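Local coordinates for protein ribonucleoside-diphosphate reductase, alpha chain (Actinobacillus ureae ATCC 25976, PDB 6DQX) that probably catalyses, as the catalytic subunit of a class Id ribonucleotide reductase, the reduction of ribonucleoside diphosphates to the deoxynucleotides needed for DNA synthesis, at residues Ser88-Ser93 with Pro102-Gly107; Ala122-Met127 with Thr166-Ile171; Ser287-Leu292 with Val318-Phe323. One frame throughout, in Å; residues are numbered along the deposited sequence.

How the contacts relate
All three contacts are largely buried, yet they draw on different chemistry. Contacts 1 and 3 adjoin, their centres about 8 Å apart, and reach one sheet: strands 105-109 and 288-296 run antiparallel beside each other, with bonds such as S104 N to C290 O (2.9 Å). Contact 1 mixes proline packing with a water shared by three polar atoms, whereas contact 3 is apolar and sulfur-containing, setting a helix over a strand. Contact 2, its centre about 17 Å from that of contact 1, pairs two helices through aliphatic groups and adjoins a second subunit. F106 packs on M127, joining 102-107 to 122-127, and E123 OE2 lies 2.9 Å from S287 OG, joining contacts 2 and 3.

Contact 1: Ser88-Ser93 with Pro102-Gly107; sequences SSPIWS and PISCFG
P90, in the first turn of helix 89-94, carries the dense part of this contact by laying its ring along the backbone from P102 to S104. Its CG comes within 3.4 Å of I103 O and 3.6 Å of S104 OG, while CB lies 3.7 Å from P102 C. I103 O is buried here with no hydrogen-bonding partner in the model, so the carbonyl meets the carbons of a proline ring instead of a donor. I91 adds a thinner layer, its CG1 standing near P102 O and 4.3 Å from P102 CB.

The helix begins with an N-cap: S88 OG accepts from I91 N, and chi1 of 72° folds the hydroxyl back over the first turn to receive that bond. Across from it, P102-S104 lead toward strand 105-109 of the sheet at the heart of the ribonucleotide reductase barrel domain, so the contact joins the start of a helix to the approach to a strand.

Beyond the proline the packing is looser and polar groups meet through water. No direct hydrogen bond crosses between the segments; one water sits 2.8 Å from S88 OG, 2.7 Å from S104 OG and 2.8 Å from P102 O, to which it donates. S88 OG uses the same oxygen for the I91 N cap and for this water, and S88 CB stands 3.8 Å from S104 OG.

Contact 2: Ala122-Met127 with Thr166-Ile171; sequences AEVGMM and TVIDVI
V167 rests one methyl on the backbone of the opposing helix: its CG1 lies 3.7 Å from G125 CA and 3.8 Å from G125 N. A chi1 of 167° sets CG1 anti to the valine's own nitrogen and brings it to the glycine. The same methyl serves a second neighbour, V124 CG1, at 4.0 Å. These two valines lie at a slant to each other, and each uses the branch that stands anti to its backbone N, so the meeting is one of methyl with methyl. I168 extends this patch more loosely, bringing CG2 to 4.3 Å from V124 CG1.

Such packing is that of two nearly parallel helices, 114-130 and 156-170, whose local axes cross at -21° and approach to 9.5 Å. Together with their mates from the second subunit they are consistent with the four-helix dimer interface of class I ribonucleotide reductase alpha subunits. Across that interface V167 packs on L163 and I171 on M118 of the second subunit, while T166 OG1 hydrogen-bonds to T166 OG1 there. G125 is where the backbones draw nearest, with its CA 6.1 Å from V167 CA. The absence of a side chain there lets aliphatic groups rest directly on the main chain. V124 also packs on T134 of strand 134-137.

I171 approaches the glycine from another quarter. It is the first residue to leave helical geometry after 156-170, and its CB still points toward the other helix. CG2 touches G125 O at 3.6 Å, while CD1, at the end of the longer arm, lies by both G125 CA and G125 O. No hydrogen bond spans the two segments.

Contact 3: Ser287-Leu292 with Val318-Phe323; sequences SFVCCL and VVMSEF. With EDO (1,2-ethanediol), chain F.
C291 and M320, the sulfur-containing side chains of this contact, meet thiol to methyl, with C291 SG lying 3.6 Å from M320 CE. The methionine leaves its helix with CG anti to the backbone N (chi1 -164°), then bends at chi2 and chi3. That course carries its terminal methyl close to the strand, although its CB does not point there. The same methyl lies against the C290-C291 peptide, 3.9 Å from C291 N, so it covers main chain as well as thiol. Further toward the start of the strand, V289 CG2 approaches M320 SD loosely, at 4.4 Å.

Aliphatic packing flanks the sulfurs. V319 CG1 lies equally close, 3.8 Å, to C291 CB and C291 SG, so V319 and M320 both pack on the same two cysteine atoms.

The aromatic part joins V289 and F323, whose side chains come from opposite directions. The valine methyl CG2 meets the phenylalanine ring obliquely, nearest CE2 at 3.7 Å.

Polar interactions lie on another flank of the helix, and none crosses to the strand as a hydrogen bond. S321 OG is hydrogen-bonded to O1 of a bound 1,2-ethanediol at 2.9 Å, a molecule probably taken from the crystallisation liquor, and V318 CG1 rests near the same oxygen.

In the ten-stranded alpha/beta barrel of ribonucleotide reductases, helix 308-327 packs here against strand 288-296, their local axes inclined at 133°. Helix 334-343 adjoins both partners, with A336 on V289 and A340 on M320 and F323, while V318 packs on helix 52-67 and C290 on C105 of the neighbouring strand 105-109.

Contact 1: Ser88-Ser93 with Pro102-Gly107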
ATOM      1  N   SER A  88       3.862 -28.705   7.746  1.00 16.16           N
ATOM      2  CA  SER A  88       3.175 -27.418   7.763  1.00 16.57           C
ATOM      3  C   SER A  88       2.204 -27.326   6.591  1.00 16.94           C
ATOM      4  O   SER A  88       2.377 -28.005   5.565  1.00 15.55           O
ATOM      5  CB  SER A  88       4.165 -26.262   7.668  1.00 16.24           C
ATOM      6  OG  SER A  88       4.700 -26.193   6.363  1.00 15.99           O
ATOM      7  N   SER A  89       1.212 -26.456   6.734  1.00 18.30           N
ATOM      8  CA  SER A  89       0.236 -26.284   5.653  1.00 18.35           C
ATOM      9  C   SER A  89       0.852 -25.752   4.352  1.00 18.17           C
ATOM     10  O   SER A  89       0.460 -26.221   3.301  1.00 17.61           O
ATOM     11  CB  SER A  89      -1.002 -25.494   6.096  1.00 20.08           C
ATOM     12  OG  SER A  89      -0.707 -24.176   6.421  1.00 23.82           O
ATOM     13  N   PRO A  90       1.827 -24.807   4.409  1.00 17.27           N
ATOM     14  CA  PRO A  90       2.508 -24.443   3.158  1.00 17.25           C
ATOM     15  C   PRO A  90       3.246 -25.599   2.467  1.00 16.86           C
ATOM     16  O   PRO A  90       3.292 -25.653   1.247  1.00 17.15           O
ATOM     17  CB  PRO A  90       3.491 -23.346   3.596  1.00 17.97           C
ATOM     18  CG  PRO A  90       2.870 -22.751   4.812  1.00 17.83           C
ATOM     19  CD  PRO A  90       2.274 -23.938   5.516  1.00 18.16           C
ATOM     20  N   ILE A  91       3.815 -26.525   3.243  1.00 15.68           N
ATOM     21  CA  ILE A  91       4.477 -27.696   2.675  1.00 15.53           C
ATOM     22  C   ILE A  91       3.444 -28.639   2.030  1.00 15.69           C
ATOM     23  O   ILE A  91       3.618 -29.070   0.877  1.00 17.69           O
ATOM     24  CB  ILE A  91       5.340 -28.405   3.762  1.00 15.38           C
ATOM     25  CG1 ILE A  91       6.560 -27.517   4.065  1.00 15.25           C
ATOM     26  CG2 ILE A  91       5.747 -29.807   3.313  1.00 15.12           C
ATOM     27  CD1 ILE A  91       7.320 -27.828   5.350  1.00 14.99           C
ATOM     28  N   TRP A  92       2.375 -28.935   2.755  1.00 15.63           N
ATOM     29  CA  TRP A  92       1.264 -29.755   2.214  1.00 16.21           C
ATOM     30  C   TRP A  92       0.753 -29.125   0.929  1.00 16.84           C
ATOM     31  O   TRP A  92       0.509 -29.823  -0.067  1.00 18.01           O
ATOM     32  CB  TRP A  92       0.087 -29.849   3.184  1.00 16.65           C
ATOM     33  CG  TRP A  92       0.132 -30.980   4.140  1.00 17.47           C
ATOM     34  CD1 TRP A  92       0.427 -30.909   5.481  1.00 18.24           C
ATOM     35  CD2 TRP A  92      -0.138 -32.356   3.860  1.00 18.33           C
ATOM     36  NE1 TRP A  92       0.371 -32.167   6.044  1.00 17.88           N
ATOM     37  CE2 TRP A  92       0.025 -33.069   5.074  1.00 18.58           C
ATOM     38  CE3 TRP A  92      -0.494 -33.060   2.705  1.00 19.22           C
ATOM     39  CZ2 TRP A  92      -0.157 -34.449   5.162  1.00 19.06           C
ATOM     40  CZ3 TRP A  92      -0.693 -34.432   2.797  1.00 19.40           C
ATOM     41  CH2 TRP A  92      -0.517 -35.114   4.015  1.00 18.53           C
ATOM     42  N   SER A  93       0.597 -27.805   0.956  1.00 17.64           N
ATOM     43  CA  SER A  93      -0.010 -27.098  -0.198  1.00 18.12           C
ATOM     44  C   SER A  93       0.896 -26.995  -1.420  1.00 19.31           C
ATOM     45  O   SER A  93       0.422 -27.190  -2.564  1.00 20.41           O
ATOM     46  CB  SER A  93      -0.509 -25.715   0.209  1.00 18.19           C
ATOM     47  OG  SER A  93      -1.561 -25.830   1.147  1.00 18.67           O
ATOM     48  N   PRO A 102       6.792 -22.616   0.320  1.00 18.42           N
ATOM     49  CA  PRO A 102       6.679 -23.547   1.460  1.00 16.48           C
ATOM     50  C   PRO A 102       7.083 -22.958   2.827  1.00 16.94           C
ATOM     51  O   PRO A 102       7.216 -23.725   3.793  1.00 16.31           O
ATOM     52  CB  PRO A 102       7.624 -24.674   1.019  1.00 16.73           C
ATOM     53  CG  PRO A 102       8.750 -23.917   0.408  1.00 16.58           C
ATOM     54  CD  PRO A 102       8.077 -22.800  -0.380  1.00 17.67           C
ATOM     55  N   ILE A 103       7.264 -21.635   2.925  1.00 15.29           N
ATOM     56  CA  ILE A 103       7.679 -20.964   4.170  1.00 15.91           C
ATOM     57  C   ILE A 103       6.464 -20.625   5.047  1.00 15.87           C
ATOM     58  O   ILE A 103       5.367 -20.484   4.536  1.00 16.32           O
ATOM     59  CB  ILE A 103       8.551 -19.706   3.946  1.00 15.74           C
ATOM     60  CG1 ILE A 103       7.899 -18.735   2.943  1.00 16.07           C
ATOM     61  CG2 ILE A 103       9.948 -20.102   3.435  1.00 15.71           C
ATOM     62  CD1 ILE A 103       8.368 -17.302   3.021  1.00 16.78           C
ATOM     63  N   SER A 104       6.688 -20.527   6.359  1.00 15.83           N
ATOM     64  CA  SER A 104       5.615 -20.264   7.372  1.00 16.56           C
ATOM     65  C   SER A 104       5.750 -18.928   8.128  1.00 17.02           C
ATOM     66  O   SER A 104       4.954 -18.631   9.022  1.00 19.67           O
ATOM     67  CB  SER A 104       5.567 -21.434   8.390  1.00 16.94           C
ATOM     68  OG  SER A 104       4.978 -22.586   7.779  1.00 16.25           O
ATOM     69  N   CYS A 105       6.735 -18.122   7.774  1.00 16.70           N
ATOM     70  CA  CYS A 105       6.827 -16.762   8.301  1.00 16.49           C
ATOM     71  C   CYS A 105       7.585 -15.878   7.307  1.00 16.55           C
ATOM     72  O   CYS A 105       8.316 -16.368   6.427  1.00 17.16           O
ATOM     73  CB  CYS A 105       7.487 -16.747   9.709  1.00 16.37           C
ATOM     74  SG  CYS A 105       9.258 -17.138   9.683  1.00 16.57           S
ATOM     75  N   PHE A 106       7.424 -14.575   7.484  1.00 15.51           N
ATOM     76  CA  PHE A 106       8.090 -13.565   6.670  1.00 15.76           C
ATOM     77  C   PHE A 106       8.132 -12.287   7.516  1.00 15.62           C
ATOM     78  O   PHE A 106       7.079 -11.703   7.839  1.00 15.94           O
ATOM     79  CB  PHE A 106       7.328 -13.360   5.357  1.00 16.17           C
ATOM     80  CG  PHE A 106       8.078 -12.563   4.331  1.00 17.44           C
ATOM     81  CD1 PHE A 106       8.281 -11.201   4.493  1.00 18.69           C
ATOM     82  CD2 PHE A 106       8.589 -13.177   3.190  1.00 18.42           C
ATOM     83  CE1 PHE A 106       8.981 -10.458   3.554  1.00 19.49           C
ATOM     84  CE2 PHE A 106       9.287 -12.436   2.239  1.00 18.96           C
ATOM     85  CZ  PHE A 106       9.500 -11.078   2.429  1.00 19.24           C
ATOM     86  N   GLY A 107       9.328 -11.894   7.924  1.00 14.00           N
ATOM     87  CA  GLY A 107       9.518 -10.792   8.864  1.00 13.39           C
ATOM     88  C   GLY A 107      10.392  -9.710   8.326  1.00 14.08           C
ATOM     89  O   GLY A 107      11.560  -9.952   8.039  1.00 13.10           O
TER
HETATM   90  O   HOH W   1       6.715 -24.209   6.475  1.00 12.47           O

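Contact 2: Ala122-Met127 with Thr166-Ile171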
ATOM      1  N   ALA A 122       5.293  -3.702  -0.539  1.00 14.76           N
ATOM      2  CA  ALA A 122       5.242  -4.616  -1.657  1.00 15.58           C
ATOM      3  C   ALA A 122       5.540  -6.061  -1.199  1.00 15.78           C
ATOM      4  O   ALA A 122       4.921  -6.980  -1.707  1.00 16.38           O
ATOM      5  CB  ALA A 122       6.209  -4.172  -2.755  1.00 15.64           C
ATOM      6  N   GLU A 123       6.447  -6.253  -0.243  1.00 17.03           N
ATOM      7  CA  GLU A 123       6.707  -7.615   0.328  1.00 16.85           C
ATOM      8  C   GLU A 123       5.450  -8.193   0.909  1.00 17.22           C
ATOM      9  O   GLU A 123       5.040  -9.302   0.533  1.00 17.56           O
ATOM     10  CB  GLU A 123       7.770  -7.583   1.418  1.00 18.63           C
ATOM     11  CG  GLU A 123       9.205  -7.394   0.971  1.00 19.53           C
ATOM     12  CD  GLU A 123      10.142  -7.232   2.162  1.00 20.32           C
ATOM     13  OE1 GLU A 123       9.738  -6.633   3.178  1.00 19.03           O
ATOM     14  OE2 GLU A 123      11.298  -7.687   2.100  1.00 20.66           O
ATOM     15  N   VAL A 124       4.817  -7.415   1.794  1.00 16.24           N
ATOM     16  CA  VAL A 124       3.582  -7.823   2.442  1.00 17.65           C
ATOM     17  C   VAL A 124       2.449  -8.102   1.442  1.00 18.08           C
ATOM     18  O   VAL A 124       1.702  -9.086   1.570  1.00 17.66           O
ATOM     19  CB  VAL A 124       3.156  -6.818   3.537  1.00 17.61           C
ATOM     20  CG1 VAL A 124       1.799  -7.192   4.130  1.00 17.82           C
ATOM     21  CG2 VAL A 124       4.200  -6.738   4.643  1.00 17.95           C
ATOM     22  N   GLY A 125       2.319  -7.259   0.417  1.00 17.67           N
ATOM     23  CA  GLY A 125       1.371  -7.531  -0.625  1.00 16.74           C
ATOM     24  C   GLY A 125       1.583  -8.848  -1.327  1.00 16.13           C
ATOM     25  O   GLY A 125       0.646  -9.630  -1.471  1.00 16.32           O
ATOM     26  N   MET A 126       2.819  -9.102  -1.762  1.00 16.87           N
ATOM     27  CA  MET A 126       3.126 -10.319  -2.485  1.00 17.42           C
ATOM     28  C   MET A 126       2.920 -11.545  -1.593  1.00 18.88           C
ATOM     29  O   MET A 126       2.381 -12.561  -2.055  1.00 18.48           O
ATOM     30  CB  MET A 126       4.567 -10.325  -3.011  1.00 19.24           C
ATOM     31  CG  MET A 126       4.859  -9.302  -4.101  1.00 21.30           C
ATOM     32  SD  MET A 126       3.736  -9.471  -5.488  1.00 24.41           S
ATOM     33  CE  MET A 126       4.109 -11.093  -6.102  1.00 23.95           C
ATOM     34  N   MET A 127       3.343 -11.445  -0.339  1.00 18.54           N
ATOM     35  CA  MET A 127       3.158 -12.560   0.621  1.00 19.99           C
ATOM     36  C   MET A 127       1.720 -12.773   1.077  1.00 21.72           C
ATOM     37  O   MET A 127       1.324 -13.910   1.338  1.00 22.48           O
ATOM     38  CB  MET A 127       4.067 -12.383   1.832  1.00 20.58           C
ATOM     39  CG  MET A 127       5.536 -12.564   1.513  1.00 21.32           C
ATOM     40  SD  MET A 127       5.891 -14.139   0.718  1.00 23.34           S
ATOM     41  CE  MET A 127       5.226 -15.302   1.903  1.00 23.20           C
ATOM     42  N   THR A 166      -4.507  -2.000   5.474  1.00 19.65           N
ATOM     43  CA  THR A 166      -5.209  -1.998   4.188  1.00 19.37           C
ATOM     44  C   THR A 166      -4.713  -3.056   3.227  1.00 17.96           C
ATOM     45  O   THR A 166      -5.525  -3.699   2.554  1.00 18.86           O
ATOM     46  CB  THR A 166      -5.132  -0.603   3.508  1.00 20.13           C
ATOM     47  OG1 THR A 166      -5.777   0.345   4.354  1.00 22.16           O
ATOM     48  CG2 THR A 166      -5.837  -0.601   2.192  1.00 20.65           C
ATOM     49  N   VAL A 167      -3.401  -3.259   3.158  1.00 17.97           N
ATOM     50  CA  VAL A 167      -2.866  -4.272   2.252  1.00 20.01           C
ATOM     51  C   VAL A 167      -3.525  -5.627   2.530  1.00 19.33           C
ATOM     52  O   VAL A 167      -3.977  -6.298   1.595  1.00 18.28           O
ATOM     53  CB  VAL A 167      -1.333  -4.404   2.333  1.00 20.47           C
ATOM     54  CG1 VAL A 167      -0.864  -5.672   1.626  1.00 21.63           C
ATOM     55  CG2 VAL A 167      -0.640  -3.204   1.734  1.00 21.29           C
ATOM     56  N   ILE A 168      -3.592  -6.019   3.806  1.00 20.23           N
ATOM     57  CA  ILE A 168      -4.188  -7.329   4.148  1.00 21.71           C
ATOM     58  C   ILE A 168      -5.721  -7.347   4.019  1.00 22.64           C
ATOM     59  O   ILE A 168      -6.300  -8.396   3.743  1.00 22.51           O
ATOM     60  CB  ILE A 168      -3.722  -7.878   5.518  1.00 22.57           C
ATOM     61  CG1 ILE A 168      -4.357  -7.112   6.683  1.00 24.14           C
ATOM     62  CG2 ILE A 168      -2.206  -7.870   5.592  1.00 22.42           C
ATOM     63  CD1 ILE A 168      -3.948  -7.616   8.047  1.00 25.08           C
ATOM     64  N   ASP A 169      -6.373  -6.201   4.186  1.00 23.57           N
ATOM     65  CA  ASP A 169      -7.808  -6.082   3.880  1.00 25.13           C
ATOM     66  C   ASP A 169      -8.099  -6.337   2.405  1.00 24.79           C
ATOM     67  O   ASP A 169      -9.112  -6.958   2.064  1.00 26.61           O
ATOM     68  CB  ASP A 169      -8.305  -4.680   4.257  1.00 28.30           C
ATOM     69  CG  ASP A 169      -9.826  -4.520   4.128  1.00 30.52           C
ATOM     70  OD1 ASP A 169     -10.573  -5.516   4.116  1.00 32.61           O
ATOM     71  OD2 ASP A 169     -10.265  -3.365   4.018  1.00 33.86           O
ATOM     72  N   VAL A 170      -7.190  -5.875   1.541  1.00 23.82           N
ATOM     73  CA  VAL A 170      -7.362  -5.884   0.093  1.00 23.79           C
ATOM     74  C   VAL A 170      -6.847  -7.160  -0.585  1.00 24.25           C
ATOM     75  O   VAL A 170      -7.466  -7.630  -1.538  1.00 25.30           O
ATOM     76  CB  VAL A 170      -6.699  -4.594  -0.490  1.00 24.19           C
ATOM     77  CG1 VAL A 170      -6.440  -4.696  -1.970  1.00 25.12           C
ATOM     78  CG2 VAL A 170      -7.565  -3.396  -0.133  1.00 23.95           C
ATOM     79  N   ILE A 171      -5.746  -7.726  -0.087  1.00 22.89           N
ATOM     80  CA  ILE A 171      -5.107  -8.880  -0.714  1.00 24.23           C
ATOM     81  C   ILE A 171      -5.211 -10.080   0.226  1.00 27.44           C
ATOM     82  O   ILE A 171      -4.858  -9.967   1.406  1.00 26.03           O
ATOM     83  CB  ILE A 171      -3.617  -8.604  -0.982  1.00 23.97           C
ATOM     84  CG1 ILE A 171      -3.459  -7.355  -1.838  1.00 24.78           C
ATOM     85  CG2 ILE A 171      -2.941  -9.786  -1.670  1.00 24.64           C
ATOM     86  CD1 ILE A 171      -2.045  -6.855  -1.875  1.00 25.84           C
TER

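Contact 3: Ser287-Leu292 with Val318-Phe323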
ATOM      1  N   SER A 287      14.995  -9.954   5.132  1.00 12.87           N
ATOM      2  CA  SER A 287      13.706 -10.218   5.809  1.00 12.47           C
ATOM      3  C   SER A 287      13.748 -11.703   6.216  1.00 12.51           C
ATOM      4  O   SER A 287      14.009 -12.574   5.382  1.00 12.27           O
ATOM      5  CB  SER A 287      12.548  -9.961   4.872  1.00 12.58           C
ATOM      6  OG  SER A 287      12.509  -8.575   4.584  1.00 13.12           O
ATOM      7  N   PHE A 288      13.529 -11.994   7.493  1.00 11.61           N
ATOM      8  CA  PHE A 288      13.599 -13.400   7.919  1.00 11.73           C
ATOM      9  C   PHE A 288      12.479 -14.226   7.336  1.00 12.43           C
ATOM     10  O   PHE A 288      11.350 -13.746   7.177  1.00 13.48           O
ATOM     11  CB  PHE A 288      13.738 -13.553   9.440  1.00 10.76           C
ATOM     12  CG  PHE A 288      12.535 -13.125  10.259  1.00 10.44           C
ATOM     13  CD1 PHE A 288      11.371 -13.871  10.283  1.00 10.88           C
ATOM     14  CD2 PHE A 288      12.618 -12.008  11.078  1.00 11.02           C
ATOM     15  CE1 PHE A 288      10.290 -13.482  11.099  1.00 10.68           C
ATOM     16  CE2 PHE A 288      11.546 -11.622  11.883  1.00 10.67           C
ATOM     17  CZ  PHE A 288      10.398 -12.353  11.883  1.00 10.60           C
ATOM     18  N   VAL A 289      12.823 -15.462   6.965  1.00 13.03           N
ATOM     19  CA  VAL A 289      11.874 -16.495   6.632  1.00 13.27           C
ATOM     20  C   VAL A 289      12.310 -17.790   7.306  1.00 14.43           C
ATOM     21  O   VAL A 289      13.483 -17.980   7.625  1.00 13.61           O
ATOM     22  CB  VAL A 289      11.722 -16.702   5.114  1.00 13.79           C
ATOM     23  CG1 VAL A 289      11.144 -15.459   4.459  1.00 14.50           C
ATOM     24  CG2 VAL A 289      13.058 -17.025   4.451  1.00 13.91           C
ATOM     25  N   CYS A 290      11.360 -18.704   7.449  1.00 15.19           N
ATOM     26  CA  CYS A 290      11.633 -19.988   8.109  1.00 16.60           C
ATOM     27  C   CYS A 290      10.572 -20.988   7.670  1.00 17.61           C
ATOM     28  O   CYS A 290       9.496 -20.604   7.231  1.00 18.83           O
ATOM     29  CB  CYS A 290      11.590 -19.783   9.625  1.00 17.08           C
ATOM     30  SG  CYS A 290      12.344 -21.097  10.598  1.00 19.42           S
ATOM     31  N   CYS A 291      10.867 -22.266   7.772  1.00 17.90           N
ATOM     32  CA  CYS A 291       9.869 -23.281   7.486  1.00 18.30           C
ATOM     33  C   CYS A 291       9.759 -24.170   8.691  1.00 17.97           C
ATOM     34  O   CYS A 291      10.642 -24.177   9.557  1.00 18.23           O
ATOM     35  CB  CYS A 291      10.214 -24.081   6.260  1.00 20.60           C
ATOM     36  SG  CYS A 291      11.799 -24.888   6.358  1.00 22.88           S
ATOM     37  N   LEU A 292       8.672 -24.896   8.757  1.00 15.82           N
ATOM     38  CA  LEU A 292       8.393 -25.683   9.943  1.00 16.03           C
ATOM     39  C   LEU A 292       7.780 -27.000   9.608  1.00 14.19           C
ATOM     40  O   LEU A 292       7.170 -27.184   8.560  1.00 13.08           O
ATOM     41  CB  LEU A 292       7.516 -24.910  10.921  1.00 18.20           C
ATOM     42  CG  LEU A 292       6.028 -24.697  10.701  1.00 20.18           C
ATOM     43  CD1 LEU A 292       5.198 -25.895  11.150  1.00 21.02           C
ATOM     44  CD2 LEU A 292       5.527 -23.451  11.440  1.00 21.82           C
ATOM     45  N   VAL A 318      15.797 -29.206   2.760  1.00 14.35           N
ATOM     46  CA  VAL A 318      15.422 -29.206   1.323  1.00 15.99           C
ATOM     47  C   VAL A 318      14.228 -28.323   1.020  1.00 15.46           C
ATOM     48  O   VAL A 318      14.135 -27.770  -0.071  1.00 15.48           O
ATOM     49  CB  VAL A 318      15.183 -30.615   0.738  1.00 19.98           C
ATOM     50  CG1 VAL A 318      16.415 -31.422   0.889  1.00 23.15           C
ATOM     51  CG2 VAL A 318      14.030 -31.362   1.349  1.00 21.56           C
ATOM     52  N   VAL A 319      13.314 -28.175   1.986  1.00 14.41           N
ATOM     53  CA  VAL A 319      12.253 -27.198   1.878  1.00 14.62           C
ATOM     54  C   VAL A 319      12.807 -25.779   1.722  1.00 14.60           C
ATOM     55  O   VAL A 319      12.382 -25.032   0.829  1.00 13.51           O
ATOM     56  CB  VAL A 319      11.265 -27.311   3.067  1.00 14.71           C
ATOM     57  CG1 VAL A 319      10.293 -26.138   3.084  1.00 15.90           C
ATOM     58  CG2 VAL A 319      10.508 -28.652   3.011  1.00 14.82           C
ATOM     59  N   MET A 320      13.798 -25.407   2.534  1.00 15.24           N
ATOM     60  CA  MET A 320      14.446 -24.112   2.371  1.00 17.19           C
ATOM     61  C   MET A 320      15.153 -23.984   1.013  1.00 16.37           C
ATOM     62  O   MET A 320      15.101 -22.921   0.392  1.00 15.76           O
ATOM     63  CB  MET A 320      15.454 -23.853   3.510  1.00 19.44           C
ATOM     64  CG  MET A 320      15.902 -22.399   3.664  1.00 22.11           C
ATOM     65  SD  MET A 320      14.615 -21.145   3.917  1.00 29.81           S
ATOM     66  CE  MET A 320      13.345 -22.084   4.790  1.00 20.24           C
ATOM     67  N   SER A 321      15.793 -25.049   0.547  1.00 16.52           N
ATOM     68  CA  SER A 321      16.362 -25.034  -0.812  1.00 18.02           C
ATOM     69  C   SER A 321      15.287 -24.722  -1.873  1.00 18.52           C
ATOM     70  O   SER A 321      15.535 -23.922  -2.784  1.00 16.88           O
ATOM     71  CB  SER A 321      17.093 -26.341  -1.121  1.00 17.86           C
ATOM     72  OG  SER A 321      18.195 -26.495  -0.255  1.00 17.51           O
ATOM     73  N   GLU A 322      14.082 -25.276  -1.711  1.00 19.88           N
ATOM     74  CA  GLU A 322      12.966 -24.923  -2.599  1.00 20.27           C
ATOM     75  C   GLU A 322      12.575 -23.451  -2.518  1.00 19.87           C
ATOM     76  O   GLU A 322      12.374 -22.795  -3.567  1.00 18.54           O
ATOM     77  CB  GLU A 322      11.721 -25.784  -2.352  1.00 21.80           C
ATOM     78  CG  GLU A 322      10.572 -25.386  -3.265  1.00 22.71           C
ATOM     79  CD  GLU A 322       9.388 -26.288  -3.169  1.00 24.12           C
ATOM     80  OE1 GLU A 322       9.438 -27.357  -3.793  1.00 26.24           O
ATOM     81  OE2 GLU A 322       8.411 -25.915  -2.483  1.00 26.05           O
ATOM     82  N   PHE A 323      12.421 -22.928  -1.295  1.00 18.13           N
ATOM     83  CA  PHE A 323      12.127 -21.518  -1.157  1.00 17.42           C
ATOM     84  C   PHE A 323      13.193 -20.688  -1.877  1.00 17.88           C
ATOM     85  O   PHE A 323      12.853 -19.741  -2.603  1.00 18.52           O
ATOM     86  CB  PHE A 323      11.972 -21.050   0.297  1.00 17.35           C
ATOM     87  CG  PHE A 323      11.953 -19.565   0.425  1.00 16.91           C
ATOM     88  CD1 PHE A 323      10.775 -18.849   0.178  1.00 17.19           C
ATOM     89  CD2 PHE A 323      13.117 -18.859   0.689  1.00 16.20           C
ATOM     90  CE1 PHE A 323      10.774 -17.466   0.227  1.00 17.53           C
ATOM     91  CE2 PHE A 323      13.117 -17.469   0.739  1.00 16.64           C
ATOM     92  CZ  PHE A 323      11.944 -16.774   0.514  1.00 17.84           C
TER
HETATM   93  C1  EDO F 605      19.701 -30.001  -0.718  1.00 32.66           C
HETATM   94  O1  EDO F 605      18.578 -29.227  -1.165  1.00 35.43           O
HETATM   95  C2  EDO F 605      19.906 -29.890   0.783  1.00 31.42           C
HETATM   96  O2  EDO F 605      19.829 -28.535   1.213  1.00 29.62           O